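Local atomic coordinates of hypothetical conserved protein TTC0263 (Thermus thermophilus, PDB entry 2PL2), a protein that is of unknown function but belongs to the tetratricopeptide repeat (TPR) proteins, all-helical solenoids that commonly serve as scaffolds for protein-protein interactions. Residues T64-T69 with G74-L79. Numbering follows the deposited sequence.
Sequences TLVART and GGYMVL
Leu65 and Val66, on the last turn of helix 55-68, pack against Gly75, Tyr76 and Leu79 near the start of helix 73-88, where a short turn joins two antiparallel helices of the tetratricopeptide repeat superhelix. The local axes approach to 8.0 Å at 152° between their N-to-C directions, and no hydrogen bond crosses between 64-69 and 74-79. The side chain of Leu65 sets out toward helix 73-88; its CB rests 3.5 Å from Gly75 CA, and CD1 reaches the same atom from farther along. With no side chain on Gly75, the backbones come close, Leu65 CA lying 4.7 Å from Gly75 CA. Leu65 also touches Pro39 of helix 39-51. Both methyls of Val66 pack on Tyr76. Val66 CG1, anti to the backbone N (chi1 171°), meets Tyr76 CE1 at 3.9 Å; this leaves CG2 beside the backbone N, over the ring. Val66 CG2 also lies 3.5 Å from Gly75 C and touches Leu79 CD2. The Tyr76 side chain also touches Val106 and Ala110 of helix 93-113, and its OH hydrogen-bonds to Pro70 O in the interhelical turn. Val66 CG2 makes a CH-pi contact over one face of the Tyr76 ring, 4.1 Å from the ring centroid and 11° off the normal.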
# COMPACT_ATOMS: atom_id res chain seq x y z
N THR A 64 5.09 -7.90 -21.30
CA THR A 64 4.97 -7.36 -22.65
C THR A 64 5.92 -6.19 -22.89
O THR A 64 6.13 -5.77 -24.03
CB THR A 64 3.50 -6.95 -22.97
OG1 THR A 64 3.48 -5.96 -24.01
CG2 THR A 64 2.82 -6.40 -21.75
N LEU A 65 6.52 -5.68 -21.82
CA LEU A 65 7.45 -4.57 -21.96
C LEU A 65 8.84 -5.10 -22.26
O LEU A 65 9.57 -4.52 -23.06
CB LEU A 65 7.48 -3.75 -20.68
CG LEU A 65 6.48 -2.62 -20.63
CD1 LEU A 65 6.42 -2.04 -19.21
CD2 LEU A 65 6.89 -1.55 -21.65
N VAL A 66 9.21 -6.20 -21.63
CA VAL A 66 10.51 -6.81 -21.85
C VAL A 66 10.52 -7.58 -23.16
O VAL A 66 11.56 -7.75 -23.80
CB VAL A 66 10.88 -7.77 -20.69
CG1 VAL A 66 12.13 -8.56 -21.02
CG2 VAL A 66 11.09 -6.97 -19.40
N ALA A 67 9.34 -8.04 -23.57
CA ALA A 67 9.21 -8.83 -24.78
C ALA A 67 9.27 -8.02 -26.05
O ALA A 67 9.84 -8.47 -27.05
CB ALA A 67 7.93 -9.65 -24.73
N ARG A 68 8.68 -6.82 -26.03
CA ARG A 68 8.66 -5.97 -27.21
C ARG A 68 9.65 -4.80 -27.14
O ARG A 68 9.88 -4.11 -28.14
CB ARG A 68 7.25 -5.43 -27.44
CG ARG A 68 6.19 -6.50 -27.68
CD ARG A 68 6.37 -7.26 -29.03
NE ARG A 68 6.27 -6.39 -30.21
CZ ARG A 68 5.26 -5.55 -30.45
NH1 ARG A 68 4.24 -5.47 -29.61
NH2 ARG A 68 5.27 -4.79 -31.54
N THR A 69 10.21 -4.56 -25.96
CA THR A 69 11.17 -3.48 -25.78
C THR A 69 12.22 -3.89 -24.74
O THR A 69 12.37 -3.26 -23.71
CB THR A 69 10.47 -2.21 -25.30
OG1 THR A 69 9.08 -2.28 -25.64
CG2 THR A 69 11.07 -0.98 -25.97
N GLY A 74 12.34 0.02 -17.95
CA GLY A 74 11.02 -0.04 -17.34
C GLY A 74 10.47 -1.44 -17.16
O GLY A 74 10.03 -1.81 -16.07
N GLY A 75 10.49 -2.23 -18.23
CA GLY A 75 9.99 -3.59 -18.19
C GLY A 75 10.56 -4.43 -17.07
O GLY A 75 9.82 -5.10 -16.34
N TYR A 76 11.88 -4.42 -16.94
CA TYR A 76 12.55 -5.20 -15.90
C TYR A 76 12.18 -4.65 -14.52
O TYR A 76 11.92 -5.42 -13.60
CB TYR A 76 14.06 -5.14 -16.10
CG TYR A 76 14.53 -5.53 -17.49
CD1 TYR A 76 14.80 -6.85 -17.83
CD2 TYR A 76 14.68 -4.56 -18.48
CE1 TYR A 76 15.21 -7.20 -19.11
CE2 TYR A 76 15.09 -4.89 -19.76
CZ TYR A 76 15.35 -6.21 -20.08
OH TYR A 76 15.74 -6.53 -21.38
N MET A 77 12.16 -3.33 -14.36
CA MET A 77 11.83 -2.73 -13.07
C MET A 77 10.41 -3.14 -12.67
O MET A 77 10.19 -3.70 -11.60
CB MET A 77 11.96 -1.20 -13.12
CG MET A 77 13.40 -0.67 -13.24
SD MET A 77 14.48 -0.96 -11.77
CE MET A 77 13.62 0.07 -10.55
N VAL A 78 9.46 -2.88 -13.56
CA VAL A 78 8.06 -3.24 -13.29
C VAL A 78 7.98 -4.72 -12.95
O VAL A 78 7.52 -5.09 -11.87
CB VAL A 78 7.20 -2.94 -14.53
CG1 VAL A 78 5.83 -3.56 -14.38
CG2 VAL A 78 7.08 -1.44 -14.72
N LEU A 79 8.45 -5.55 -13.87
CA LEU A 79 8.46 -7.00 -13.70
C LEU A 79 9.15 -7.40 -12.40
O LEU A 79 8.71 -8.31 -11.70
CB LEU A 79 9.18 -7.61 -14.92
CG LEU A 79 9.21 -9.11 -15.18
CD1 LEU A 79 7.80 -9.67 -15.21
CD2 LEU A 79 9.89 -9.35 -16.52